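Uncharacterized protein (Xanthomonas campestris pv. campestris, PDB 3HIU) is of unknown function but belongs to the DUF892 family of the ferritin clan and forms a dimer of helical bundles that carries a bound sodium ion. Local coordinates at residues E5-W10 against R112-A117; E61-S66 against A121-V126; I99-E104 against W143-Q148. All coordinates share one frame; numbering follows the deposited sequence.

In the fold
Following the chain from the N terminus, helix 2-28 supplies the first segment of contact 1, which closes a loop of 101 residues on helix 94-120. Contact 2 begins at the end of helix 36-62 and spans 54 residues to the start of helix 124-159. Contact 3 spans 38, between helices 94-120 and 124-159. Every pair of contacts crosses in sequence, since their segments alternate. Contacts 1 and 2 lie at one end of the bundle, centres about 9 Å apart, and touch directly, as between L7 CD1 and L63 CD1 at 3.5 Å. Contact 3 lies on the opposite side of the chain's centre. Together the three tie all four helices into one bundle.

Contact 1 (E5-W10 against R112-A117); sequences ERLVKW and RALVVA. With EDO (1,2-ethanediol), chain R.
In W10 a chi1 of -68° sets CG beside the backbone N and carries the indole toward A117 and A113, whereas in L7 CG stands beside the carbonyl carbon (chi1 -150°) and CD2 meets L114. The six-membered part of the indole makes the contact: W10 CE3 lies 3.4 Å from A117 CB, and W10 CZ3 is 3.5 Å from A113 O, both partners approaching obliquely. R6 CD sits above one face of the indole, toward its rim. L7 CD2 and L114 CD2 are 3.5 Å apart, closer than usual van der Waals contact, and their side chains cross at about a right angle. L7 CG also packs on A117 O at 3.5 Å. The small A117 fits this close pairing, its CA being 5.2 Å from L7 CA. The polar ends turn to the second subunit, whose D91 accepts from W10 NE1 and, with E159, forms salt bridges with R6. At the subunit boundary a 1,2-ethanediol, probably from the crystallisation liquor, has C1 over one face of the R6 guanidinium; its O1 donates to E5 O at 3.2 Å, and M89 O of the second subunit is also hydrogen-bonded to it. With segment axes 9.5 Å and N-to-C directions 159° apart, this is an antiparallel helix pair of a four-helix bundle, as in the ferritin clan, with one flank, polar and apolar, packed against the second subunit.

Contact 2 (E61-S66 against A121-V126); sequences ELLNGS and AGEQEV
L63 lays its CD2 methyl against the carboxylate of E123, overlapping the end of that side chain rather than its base. The evidence is the run of distances from L63 CD2: E123 CG is 3.8 Å away, E123 CD 3.4 Å, and E123 OE2 3.0 Å. The last is short for a carbon-oxygen contact and is best read with caution. The two side chains slide past each other in opposite directions, a course that E123 reaches by a bend at chi2 (-75°), which folds its carboxylate along the leucine methyl. L62 also passes E123 in the opposite direction but touches it more lightly, with L62 CD2 3.9 Å from E123 OE1. A purely apolar patch completes the contact: V126 CG2 meets L62 CD2 at 4.0 Å and L63 CD1 at 4.3 Å. Side-chain ends thus bridge two backbones that stay well apart, the CA atoms of L62 and V126 being 9.2 Å from each other, and the buried surface is correspondingly modest at 164 Å². The contact lies at helix ends: L63 is the first residue to leave helical geometry after helix 36-62, while G122, with phi 63°, ends helix 94-120 in a Schellman motif, and E123 takes the N-cap position of the next helix. Outside the two segments, R4 is a distant and weak ionic partner of E123 OE2. Among the neighbouring helices, L63 reaches R4 and V8 of helix 2-28, and V126 leans on A118 of helix 94-120, so that the end of helix 36-62 and the start of helix 124-159 meet at one end of the bundle, with helices 2-28 and 94-120 alongside.

Contact 3 (I99-E104 against W143-Q148); sequences ISYAFE and WLIEHQ
Y101 and I145 cross obliquely, the isoleucine's terminal methyl over one ring face. I145 CD1 stands 3.5 Å from the centroid of the Y101 ring and 7° off its normal, a CH-pi contact. Nearer the rim, Y101 CE1 lies 3.3 Å from I145 CB. With Y101 CG anti to the backbone N (chi1 176°), the ring extends toward the other helix, where I145 presents CD1. L144 brings a single methyl: its CD1 is 3.5 Å from S100 CB, a tight carbon pair, and 3.6 Å from Y101 N. H147 ND1 lies over the centre of one W143 indole face and donates to W143 O at 2.7 Å, a bent bond tilted from the imidazole plane; W143 O also accepts from H147 N. In the second subunit, H105 meets the Y101 ring, and R112 packs on I145 and, with A109, hydrogen-bonds Q148. The segment axes approach to 9.6 Å, directions 150° apart. The E104 side chain is about 5 Å from the sodium ion held by T49 and Q52, and its OE1 lies near the E107 and E137 carboxylates. Glutamates gathered between antiparallel helices recall the metal centres of ferritin-like bundles, though their role here is unknown.

Contact 1 (E5-W10 against R112-A117)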
ATOM      1  N   GLU B   5       7.898   7.382 -24.468  1.00 34.01           N
ATOM      2  CA  GLU B   5       8.305   8.284 -23.399  1.00 38.31           C
ATOM      3  C   GLU B   5       7.343   8.324 -22.205  1.00 30.96           C
ATOM      4  O   GLU B   5       7.672   8.890 -21.168  1.00 32.06           O
ATOM      5  CB  GLU B   5       8.615   9.684 -23.949  1.00 53.28           C
ATOM      6  CG  GLU B   5      10.119  10.035 -24.034  1.00 68.00           C
ATOM      7  CD  GLU B   5      10.992   8.937 -24.646  1.00 79.00           C
ATOM      8  OE1 GLU B   5      11.785   9.238 -25.563  1.00 78.95           O
ATOM      9  OE2 GLU B   5      10.902   7.774 -24.203  1.00 86.34           O
ATOM     10  N   ARG B   6       6.166   7.720 -22.338  1.00 25.30           N
ATOM     11  CA  ARG B   6       5.328   7.485 -21.165  1.00 27.66           C
ATOM     12  C   ARG B   6       5.771   6.198 -20.467  1.00 24.79           C
ATOM     13  O   ARG B   6       5.835   6.131 -19.244  1.00 27.43           O
ATOM     14  CB  ARG B   6       3.854   7.390 -21.544  1.00 35.38           C
ATOM     15  CG  ARG B   6       2.996   6.772 -20.447  1.00 35.99           C
ATOM     16  CD  ARG B   6       3.047   7.621 -19.193  1.00 37.02           C
ATOM     17  NE  ARG B   6       2.539   8.958 -19.466  1.00 39.41           N
ATOM     18  CZ  ARG B   6       2.773  10.021 -18.706  1.00 41.34           C
ATOM     19  NH1 ARG B   6       2.258  11.198 -19.043  1.00 42.33           N
ATOM     20  NH2 ARG B   6       3.522   9.911 -17.617  1.00 40.84           N
ATOM     21  N   LEU B   7       6.068   5.179 -21.264  1.00 29.36           N
ATOM     22  CA  LEU B   7       6.625   3.921 -20.781  1.00 34.51           C
ATOM     23  C   LEU B   7       7.923   4.215 -20.024  1.00 39.55           C
ATOM     24  O   LEU B   7       8.116   3.761 -18.895  1.00 40.63           O
ATOM     25  CB  LEU B   7       6.917   3.006 -21.979  1.00 34.60           C
ATOM     26  CG  LEU B   7       6.856   1.481 -21.863  1.00 32.29           C
ATOM     27  CD1 LEU B   7       7.751   0.849 -22.908  1.00 30.46           C
ATOM     28  CD2 LEU B   7       7.254   1.016 -20.483  1.00 26.33           C
ATOM     29  N   VAL B   8       8.805   4.983 -20.660  1.00 41.85           N
ATOM     30  CA  VAL B   8      10.062   5.426 -20.058  1.00 42.39           C
ATOM     31  C   VAL B   8       9.820   6.223 -18.771  1.00 44.08           C
ATOM     32  O   VAL B   8      10.521   6.041 -17.766  1.00 47.06           O
ATOM     33  CB  VAL B   8      10.866   6.293 -21.044  1.00 46.36           C
ATOM     34  CG1 VAL B   8      12.020   6.974 -20.341  1.00 43.39           C
ATOM     35  CG2 VAL B   8      11.360   5.449 -22.220  1.00 50.25           C
ATOM     36  N   LYS B   9       8.820   7.102 -18.810  1.00 34.96           N
ATOM     37  CA  LYS B   9       8.396   7.870 -17.639  1.00 34.60           C
ATOM     38  C   LYS B   9       8.039   6.989 -16.421  1.00 32.01           C
ATOM     39  O   LYS B   9       8.519   7.237 -15.309  1.00 24.92           O
ATOM     40  CB  LYS B   9       7.215   8.763 -18.018  1.00 36.83           C
ATOM     41  CG  LYS B   9       7.055   9.987 -17.147  1.00 41.72           C
ATOM     42  CD  LYS B   9       6.186   9.695 -15.945  1.00 48.76           C
ATOM     43  CE  LYS B   9       6.232  10.829 -14.933  1.00 49.63           C
ATOM     44  NZ  LYS B   9       5.687  10.366 -13.626  1.00 49.25           N
ATOM     45  N   TRP B  10       7.198   5.969 -16.637  1.00 31.46           N
ATOM     46  CA  TRP B  10       6.784   5.047 -15.572  1.00 17.98           C
ATOM     47  C   TRP B  10       7.867   4.039 -15.234  1.00 17.89           C
ATOM     48  O   TRP B  10       7.979   3.603 -14.089  1.00 26.18           O
ATOM     49  CB  TRP B  10       5.470   4.345 -15.926  1.00 18.56           C
ATOM     50  CG  TRP B  10       4.337   5.304 -15.943  1.00 20.27           C
ATOM     51  CD1 TRP B  10       4.344   6.544 -15.420  1.00 27.69           C
ATOM     52  CD2 TRP B  10       3.027   5.100 -16.489  1.00 25.10           C
ATOM     53  NE1 TRP B  10       3.124   7.146 -15.608  1.00 34.68           N
ATOM     54  CE2 TRP B  10       2.295   6.274 -16.257  1.00 32.16           C
ATOM     55  CE3 TRP B  10       2.403   4.040 -17.146  1.00 31.55           C
ATOM     56  CZ2 TRP B  10       0.972   6.426 -16.665  1.00 30.81           C
ATOM     57  CZ3 TRP B  10       1.083   4.192 -17.547  1.00 30.50           C
ATOM     58  CH2 TRP B  10       0.386   5.374 -17.306  1.00 28.12           C
ATOM     59  N   ARG B 112       1.306  -3.282 -12.768  1.00 28.11           N
ATOM     60  CA  ARG B 112       0.147  -3.557 -13.603  1.00 23.45           C
ATOM     61  C   ARG B 112       0.026  -2.473 -14.660  1.00 18.90           C
ATOM     62  O   ARG B 112      -0.147  -2.771 -15.830  1.00 15.90           O
ATOM     63  CB  ARG B 112      -1.142  -3.617 -12.787  1.00 27.56           C
ATOM     64  CG  ARG B 112      -1.256  -4.816 -11.859  1.00 32.24           C
ATOM     65  CD  ARG B 112      -2.577  -4.802 -11.077  1.00 36.97           C
ATOM     66  NE  ARG B 112      -3.632  -5.560 -11.749  1.00 43.27           N
ATOM     67  CZ  ARG B 112      -4.743  -5.034 -12.259  1.00 45.52           C
ATOM     68  NH1 ARG B 112      -5.627  -5.818 -12.849  1.00 54.92           N
ATOM     69  NH2 ARG B 112      -4.984  -3.736 -12.176  1.00 43.26           N
ATOM     70  N   ALA B 113       0.120  -1.210 -14.242  1.00 18.31           N
ATOM     71  CA  ALA B 113      -0.020  -0.082 -15.162  1.00 23.46           C
ATOM     72  C   ALA B 113       1.189   0.068 -16.089  1.00 31.13           C
ATOM     73  O   ALA B 113       1.098   0.725 -17.121  1.00 35.76           O
ATOM     74  CB  ALA B 113      -0.300   1.206 -14.409  1.00 23.07           C
ATOM     75  N   LEU B 114       2.314  -0.547 -15.730  1.00 29.17           N
ATOM     76  CA  LEU B 114       3.456  -0.631 -16.641  1.00 27.38           C
ATOM     77  C   LEU B 114       3.230  -1.638 -17.768  1.00 35.00           C
ATOM     78  O   LEU B 114       3.569  -1.385 -18.925  1.00 39.48           O
ATOM     79  CB  LEU B 114       4.744  -0.967 -15.899  1.00 21.34           C
ATOM     80  CG  LEU B 114       5.702   0.218 -15.837  1.00 16.15           C
ATOM     81  CD1 LEU B 114       6.712   0.014 -14.725  1.00 17.51           C
ATOM     82  CD2 LEU B 114       6.383   0.386 -17.182  1.00 16.06           C
ATOM     83  N   VAL B 115       2.664  -2.785 -17.428  1.00 29.52           N
ATOM     84  CA  VAL B 115       2.303  -3.770 -18.435  1.00 32.57           C
ATOM     85  C   VAL B 115       1.369  -3.165 -19.488  1.00 41.66           C
ATOM     86  O   VAL B 115       1.357  -3.599 -20.641  1.00 47.51           O
ATOM     87  CB  VAL B 115       1.635  -4.987 -17.788  1.00 38.10           C
ATOM     88  CG1 VAL B 115       1.315  -6.036 -18.836  1.00 41.44           C
ATOM     89  CG2 VAL B 115       2.543  -5.566 -16.708  1.00 40.31           C
ATOM     90  N   VAL B 116       0.594  -2.160 -19.087  1.00 40.57           N
ATOM     91  CA  VAL B 116      -0.329  -1.480 -19.994  1.00 42.09           C
ATOM     92  C   VAL B 116       0.368  -0.407 -20.852  1.00 43.24           C
ATOM     93  O   VAL B 116       0.072  -0.264 -22.042  1.00 41.82           O
ATOM     94  CB  VAL B 116      -1.525  -0.861 -19.229  1.00 37.17           C
ATOM     95  CG1 VAL B 116      -2.521  -0.243 -20.195  1.00 39.60           C
ATOM     96  CG2 VAL B 116      -2.210  -1.911 -18.387  1.00 38.02           C
ATOM     97  N   ALA B 117       1.289   0.342 -20.248  1.00 42.42           N
ATOM     98  CA  ALA B 117       2.072   1.338 -20.985  1.00 40.00           C
ATOM     99  C   ALA B 117       3.085   0.667 -21.914  1.00 46.68           C
ATOM    100  O   ALA B 117       3.541   1.272 -22.891  1.00 46.76           O
ATOM    101  CB  ALA B 117       2.781   2.302 -20.029  1.00 37.57           C
TER
HETATM  102  C1  EDO R 176       4.963  11.944 -20.906  1.00 56.91           C
HETATM  103  O1  EDO R 176       6.151  11.555 -20.210  1.00 50.92           O
HETATM  104  C2  EDO R 176       4.529  13.336 -20.451  1.00 65.52           C
HETATM  105  O2  EDO R 176       3.259  13.661 -21.037  1.00 69.88           O

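Contact 2 (E61-S66 against A121-V126)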
ATOM      1  N   GLU B  61      17.600   1.486 -20.575  1.00 32.01           N
ATOM      2  CA  GLU B  61      18.706   1.538 -21.520  1.00 35.65           C
ATOM      3  C   GLU B  61      18.236   1.194 -22.934  1.00 38.99           C
ATOM      4  O   GLU B  61      18.664   1.811 -23.905  1.00 45.82           O
ATOM      5  CB  GLU B  61      19.845   0.623 -21.055  1.00 36.49           C
ATOM      6  CG  GLU B  61      20.547   1.164 -19.816  1.00 40.52           C
ATOM      7  CD  GLU B  61      21.455   0.159 -19.133  1.00 42.36           C
ATOM      8  OE1 GLU B  61      21.206  -1.058 -19.246  1.00 49.47           O
ATOM      9  OE2 GLU B  61      22.416   0.593 -18.467  1.00 38.65           O
ATOM     10  N   LEU B  62      17.337   0.222 -23.040  1.00 39.69           N
ATOM     11  CA  LEU B  62      16.749  -0.142 -24.326  1.00 43.69           C
ATOM     12  C   LEU B  62      16.013   1.008 -25.040  1.00 46.29           C
ATOM     13  O   LEU B  62      16.190   1.206 -26.244  1.00 50.67           O
ATOM     14  CB  LEU B  62      15.795  -1.332 -24.165  1.00 43.66           C
ATOM     15  CG  LEU B  62      14.799  -1.526 -25.320  1.00 45.34           C
ATOM     16  CD1 LEU B  62      15.534  -1.950 -26.600  1.00 51.51           C
ATOM     17  CD2 LEU B  62      13.678  -2.510 -24.971  1.00 38.69           C
ATOM     18  N   LEU B  63      15.180   1.747 -24.309  1.00 39.39           N
ATOM     19  CA  LEU B  63      14.304   2.750 -24.924  1.00 40.62           C
ATOM     20  C   LEU B  63      14.918   4.152 -24.892  1.00 46.34           C
ATOM     21  O   LEU B  63      14.242   5.143 -25.180  1.00 48.53           O
ATOM     22  CB  LEU B  63      12.936   2.763 -24.228  1.00 39.47           C
ATOM     23  CG  LEU B  63      12.093   1.485 -24.299  1.00 37.73           C
ATOM     24  CD1 LEU B  63      11.185   1.360 -23.089  1.00 34.75           C
ATOM     25  CD2 LEU B  63      11.289   1.450 -25.581  1.00 39.79           C
ATOM     26  N   ASN B  64      16.194   4.229 -24.523  1.00 46.03           N
ATOM     27  CA  ASN B  64      16.921   5.500 -24.508  1.00 48.92           C
ATOM     28  C   ASN B  64      16.563   6.412 -23.325  1.00 56.08           C
ATOM     29  O   ASN B  64      17.132   7.494 -23.171  1.00 62.47           O
ATOM     30  CB  ASN B  64      16.749   6.255 -25.837  1.00 42.98           C
ATOM     31  CG  ASN B  64      17.246   5.461 -27.041  1.00 47.14           C
ATOM     32  OD1 ASN B  64      18.250   4.746 -26.971  1.00 45.90           O
ATOM     33  ND2 ASN B  64      16.545   5.600 -28.162  1.00 55.23           N
ATOM     34  N   GLY B  65      15.623   5.980 -22.491  1.00 51.72           N
ATOM     35  CA  GLY B  65      15.294   6.718 -21.289  1.00 50.07           C
ATOM     36  C   GLY B  65      16.412   6.597 -20.272  1.00 53.10           C
ATOM     37  O   GLY B  65      16.999   5.529 -20.093  1.00 51.78           O
ATOM     38  N   SER B  66      16.714   7.697 -19.597  1.00 56.02           N
ATOM     39  CA  SER B  66      17.816   7.709 -18.644  1.00 59.74           C
ATOM     40  C   SER B  66      17.465   7.015 -17.326  1.00 59.38           C
ATOM     41  O   SER B  66      16.305   6.681 -17.064  1.00 59.91           O
ATOM     42  CB  SER B  66      18.330   9.138 -18.403  1.00 61.22           C
ATOM     43  OG  SER B  66      17.282  10.035 -18.072  1.00 61.19           O
ATOM     44  N   ALA B 121       2.590   0.525 -26.105  1.00 43.58           N
ATOM     45  CA  ALA B 121       3.792   0.965 -26.814  1.00 39.90           C
ATOM     46  C   ALA B 121       4.329  -0.128 -27.739  1.00 42.35           C
ATOM     47  O   ALA B 121       5.302   0.085 -28.466  1.00 45.24           O
ATOM     48  CB  ALA B 121       4.866   1.403 -25.827  1.00 29.82           C
ATOM     49  N   GLY B 122       3.690  -1.295 -27.701  1.00 39.64           N
ATOM     50  CA  GLY B 122       4.108  -2.420 -28.511  1.00 38.76           C
ATOM     51  C   GLY B 122       5.494  -2.906 -28.146  1.00 38.68           C
ATOM     52  O   GLY B 122       6.199  -3.480 -28.976  1.00 39.02           O
ATOM     53  N   GLU B 123       5.895  -2.652 -26.904  1.00 37.27           N
ATOM     54  CA  GLU B 123       7.131  -3.204 -26.368  1.00 37.29           C
ATOM     55  C   GLU B 123       6.755  -4.436 -25.571  1.00 38.74           C
ATOM     56  O   GLU B 123       6.581  -4.373 -24.355  1.00 41.94           O
ATOM     57  CB  GLU B 123       7.843  -2.195 -25.459  1.00 37.45           C
ATOM     58  CG  GLU B 123       8.417  -0.966 -26.158  1.00 42.08           C
ATOM     59  CD  GLU B 123       9.699  -1.251 -26.934  1.00 46.27           C
ATOM     60  OE1 GLU B 123      10.256  -2.361 -26.803  1.00 44.46           O
ATOM     61  OE2 GLU B 123      10.150  -0.351 -27.677  1.00 49.42           O
ATOM     62  N   GLN B 124       6.609  -5.564 -26.248  1.00 38.89           N
ATOM     63  CA  GLN B 124       6.127  -6.756 -25.570  1.00 43.06           C
ATOM     64  C   GLN B 124       7.163  -7.401 -24.640  1.00 41.59           C
ATOM     65  O   GLN B 124       6.798  -8.066 -23.680  1.00 44.89           O
ATOM     66  CB  GLN B 124       5.567  -7.762 -26.577  1.00 49.51           C
ATOM     67  CG  GLN B 124       4.308  -7.279 -27.298  1.00 58.02           C
ATOM     68  CD  GLN B 124       3.089  -7.197 -26.387  1.00 66.27           C
ATOM     69  OE1 GLN B 124       3.053  -7.807 -25.316  1.00 71.75           O
ATOM     70  NE2 GLN B 124       2.077  -6.443 -26.817  1.00 66.48           N
ATOM     71  N   GLU B 125       8.448  -7.201 -24.919  1.00 41.75           N
ATOM     72  CA  GLU B 125       9.512  -7.707 -24.049  1.00 38.52           C
ATOM     73  C   GLU B 125       9.540  -6.943 -22.731  1.00 31.79           C
ATOM     74  O   GLU B 125       9.700  -7.543 -21.676  1.00 31.02           O
ATOM     75  CB  GLU B 125      10.889  -7.605 -24.721  1.00 46.21           C
ATOM     76  CG  GLU B 125      11.089  -8.511 -25.927  1.00 57.66           C
ATOM     77  CD  GLU B 125      10.673  -7.866 -27.246  1.00 67.35           C
ATOM     78  OE1 GLU B 125      10.120  -6.741 -27.231  1.00 69.39           O
ATOM     79  OE2 GLU B 125      10.907  -8.487 -28.306  1.00 70.67           O
ATOM     80  N   VAL B 126       9.407  -5.619 -22.799  1.00 31.62           N
ATOM     81  CA  VAL B 126       9.305  -4.795 -21.599  1.00 35.77           C
ATOM     82  C   VAL B 126       8.121  -5.276 -20.762  1.00 33.55           C
ATOM     83  O   VAL B 126       8.230  -5.434 -19.555  1.00 25.61           O
ATOM     84  CB  VAL B 126       9.133  -3.290 -21.944  1.00 25.62           C
ATOM     85  CG1 VAL B 126       9.015  -2.461 -20.677  1.00 20.33           C
ATOM     86  CG2 VAL B 126      10.301  -2.803 -22.770  1.00 24.96           C
TER

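Contact 3 (I99-E104 against W143-Q148)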
ATOM      1  N   ILE B  99       3.416  -1.569   6.639  1.00 24.49           N
ATOM      2  CA  ILE B  99       3.913  -0.722   5.574  1.00 26.03           C
ATOM      3  C   ILE B  99       4.505  -1.608   4.478  1.00 34.30           C
ATOM      4  O   ILE B  99       4.378  -1.308   3.295  1.00 34.12           O
ATOM      5  CB  ILE B  99       5.000   0.238   6.087  1.00 29.96           C
ATOM      6  CG1 ILE B  99       4.560   0.911   7.386  1.00 27.50           C
ATOM      7  CG2 ILE B  99       5.325   1.283   5.037  1.00 31.99           C
ATOM      8  CD1 ILE B  99       5.689   1.637   8.093  1.00 29.15           C
ATOM      9  N   SER B 100       5.153  -2.701   4.882  1.00 36.91           N
ATOM     10  CA  SER B 100       5.756  -3.636   3.932  1.00 31.45           C
ATOM     11  C   SER B 100       4.714  -4.089   2.951  1.00 30.58           C
ATOM     12  O   SER B 100       4.959  -4.178   1.748  1.00 34.55           O
ATOM     13  CB  SER B 100       6.294  -4.874   4.643  1.00 29.51           C
ATOM     14  OG  SER B 100       7.572  -4.649   5.186  1.00 34.59           O
ATOM     15  N   TYR B 101       3.547  -4.401   3.490  1.00 26.36           N
ATOM     16  CA  TYR B 101       2.437  -4.922   2.703  1.00 28.73           C
ATOM     17  C   TYR B 101       1.836  -3.851   1.771  1.00 28.27           C
ATOM     18  O   TYR B 101       1.528  -4.140   0.610  1.00 28.60           O
ATOM     19  CB  TYR B 101       1.387  -5.495   3.661  1.00 26.81           C
ATOM     20  CG  TYR B 101       0.114  -6.000   3.021  1.00 29.42           C
ATOM     21  CD1 TYR B 101       0.052  -7.272   2.442  1.00 25.38           C
ATOM     22  CD2 TYR B 101      -1.041  -5.218   3.026  1.00 31.36           C
ATOM     23  CE1 TYR B 101      -1.124  -7.741   1.871  1.00 29.33           C
ATOM     24  CE2 TYR B 101      -2.219  -5.677   2.456  1.00 34.86           C
ATOM     25  CZ  TYR B 101      -2.258  -6.935   1.879  1.00 35.71           C
ATOM     26  OH  TYR B 101      -3.436  -7.382   1.312  1.00 41.77           O
ATOM     27  N   ALA B 102       1.693  -2.622   2.279  1.00 25.59           N
ATOM     28  CA  ALA B 102       1.151  -1.497   1.512  1.00 22.38           C
ATOM     29  C   ALA B 102       2.066  -1.076   0.367  1.00 25.73           C
ATOM     30  O   ALA B 102       1.592  -0.769  -0.718  1.00 29.40           O
ATOM     31  CB  ALA B 102       0.872  -0.308   2.421  1.00 24.63           C
ATOM     32  N   PHE B 103       3.375  -1.054   0.612  1.00 25.51           N
ATOM     33  CA  PHE B 103       4.316  -0.733  -0.455  1.00 23.28           C
ATOM     34  C   PHE B 103       4.305  -1.814  -1.530  1.00 28.71           C
ATOM     35  O   PHE B 103       4.402  -1.506  -2.714  1.00 33.14           O
ATOM     36  CB  PHE B 103       5.737  -0.521   0.083  1.00 27.75           C
ATOM     37  CG  PHE B 103       6.647   0.250  -0.864  1.00 33.83           C
ATOM     38  CD1 PHE B 103       7.535  -0.418  -1.705  1.00 30.39           C
ATOM     39  CD2 PHE B 103       6.615   1.649  -0.909  1.00 34.18           C
ATOM     40  CE1 PHE B 103       8.372   0.294  -2.575  1.00 25.74           C
ATOM     41  CE2 PHE B 103       7.451   2.365  -1.768  1.00 27.06           C
ATOM     42  CZ  PHE B 103       8.328   1.685  -2.600  1.00 25.86           C
ATOM     43  N   GLU B 104       4.179  -3.077  -1.121  1.00 30.85           N
ATOM     44  CA  GLU B 104       4.123  -4.197  -2.069  1.00 27.57           C
ATOM     45  C   GLU B 104       2.858  -4.101  -2.920  1.00 32.57           C
ATOM     46  O   GLU B 104       2.764  -4.710  -3.991  1.00 25.39           O
ATOM     47  CB  GLU B 104       4.158  -5.551  -1.349  1.00 27.66           C
ATOM     48  CG  GLU B 104       5.475  -5.887  -0.633  1.00 33.71           C
ATOM     49  CD  GLU B 104       6.655  -6.036  -1.585  1.00 41.31           C
ATOM     50  OE1 GLU B 104       6.466  -5.922  -2.812  1.00 41.05           O
ATOM     51  OE2 GLU B 104       7.780  -6.270  -1.100  1.00 44.38           O
ATOM     52  N   TRP B 143       3.007 -13.254   1.158  1.00 40.54           N
ATOM     53  CA  TRP B 143       3.779 -13.824   2.251  1.00 43.26           C
ATOM     54  C   TRP B 143       3.518 -13.090   3.563  1.00 31.42           C
ATOM     55  O   TRP B 143       3.367 -13.709   4.612  1.00 27.53           O
ATOM     56  CB  TRP B 143       5.274 -13.823   1.930  1.00 49.23           C
ATOM     57  CG  TRP B 143       6.066 -14.716   2.852  1.00 54.37           C
ATOM     58  CD1 TRP B 143       6.504 -15.988   2.589  1.00 53.93           C
ATOM     59  CD2 TRP B 143       6.496 -14.415   4.195  1.00 51.58           C
ATOM     60  NE1 TRP B 143       7.186 -16.487   3.675  1.00 52.38           N
ATOM     61  CE2 TRP B 143       7.195 -15.546   4.669  1.00 51.56           C
ATOM     62  CE3 TRP B 143       6.363 -13.300   5.028  1.00 47.36           C
ATOM     63  CZ2 TRP B 143       7.756 -15.590   5.950  1.00 50.10           C
ATOM     64  CZ3 TRP B 143       6.924 -13.348   6.294  1.00 47.84           C
ATOM     65  CH2 TRP B 143       7.609 -14.486   6.742  1.00 48.41           C
ATOM     66  N   LEU B 144       3.456 -11.768   3.499  1.00 30.64           N
ATOM     67  CA  LEU B 144       3.338 -10.958   4.704  1.00 31.02           C
ATOM     68  C   LEU B 144       1.956 -11.025   5.356  1.00 32.17           C
ATOM     69  O   LEU B 144       1.851 -11.105   6.582  1.00 21.20           O
ATOM     70  CB  LEU B 144       3.677  -9.494   4.394  1.00 27.26           C
ATOM     71  CG  LEU B 144       5.043  -9.129   3.823  1.00 20.57           C
ATOM     72  CD1 LEU B 144       4.929  -7.741   3.248  1.00 16.71           C
ATOM     73  CD2 LEU B 144       6.085  -9.181   4.914  1.00 25.51           C
ATOM     74  N   ILE B 145       0.903 -10.978   4.536  1.00 41.54           N
ATOM     75  CA  ILE B 145      -0.466 -10.853   5.054  1.00 44.18           C
ATOM     76  C   ILE B 145      -1.009 -12.186   5.565  1.00 49.31           C
ATOM     77  O   ILE B 145      -2.032 -12.241   6.261  1.00 48.05           O
ATOM     78  CB  ILE B 145      -1.441 -10.282   4.002  1.00 35.20           C
ATOM     79  CG1 ILE B 145      -2.591  -9.508   4.675  1.00 26.78           C
ATOM     80  CG2 ILE B 145      -1.980 -11.402   3.111  1.00 35.50           C
ATOM     81  CD1 ILE B 145      -2.193  -8.155   5.272  1.00 22.93           C
ATOM     82  N   GLU B 146      -0.325 -13.261   5.203  1.00 53.33           N
ATOM     83  CA  GLU B 146      -0.652 -14.562   5.751  1.00 58.81           C
ATOM     84  C   GLU B 146       0.076 -14.751   7.082  1.00 55.60           C
ATOM     85  O   GLU B 146      -0.549 -15.033   8.100  1.00 58.92           O
ATOM     86  CB  GLU B 146      -0.339 -15.661   4.735  1.00 65.42           C
ATOM     87  CG  GLU B 146      -1.191 -15.534   3.473  1.00 75.20           C
ATOM     88  CD  GLU B 146      -0.964 -16.653   2.475  1.00 86.83           C
ATOM     89  OE1 GLU B 146      -1.218 -16.434   1.269  1.00 87.97           O
ATOM     90  OE2 GLU B 146      -0.534 -17.750   2.893  1.00 94.05           O
ATOM     91  N   HIS B 147       1.389 -14.545   7.078  1.00 49.90           N
ATOM     92  CA  HIS B 147       2.191 -14.656   8.291  1.00 46.52           C
ATOM     93  C   HIS B 147       1.917 -13.510   9.245  1.00 47.05           C
ATOM     94  O   HIS B 147       2.433 -13.486  10.363  1.00 52.77           O
ATOM     95  CB  HIS B 147       3.679 -14.669   7.942  1.00 48.69           C
ATOM     96  CG  HIS B 147       4.101 -15.876   7.168  1.00 52.64           C
ATOM     97  ND1 HIS B 147       3.795 -16.051   5.835  1.00 49.89           N
ATOM     98  CD2 HIS B 147       4.798 -16.977   7.542  1.00 55.31           C
ATOM     99  CE1 HIS B 147       4.285 -17.206   5.422  1.00 54.49           C
ATOM    100  NE2 HIS B 147       4.900 -17.787   6.437  1.00 56.55           N
ATOM    101  N   GLN B 148       1.115 -12.554   8.797  1.00 39.21           N
ATOM    102  CA  GLN B 148       0.913 -11.337   9.559  1.00 34.64           C
ATOM    103  C   GLN B 148       0.338 -11.677  10.922  1.00 29.26           C
ATOM    104  O   GLN B 148       0.896 -11.338  11.963  1.00 33.09           O
ATOM    105  CB  GLN B 148      -0.033 -10.392   8.815  1.00 33.67           C
ATOM    106  CG  GLN B 148       0.051  -8.954   9.314  1.00 36.67           C
ATOM    107  CD  GLN B 148      -1.309  -8.288   9.435  1.00 34.40           C
ATOM    108  OE1 GLN B 148      -2.341  -8.879   9.097  1.00 32.66           O
ATOM    109  NE2 GLN B 148      -1.317  -7.050   9.926  1.00 30.10           N
TER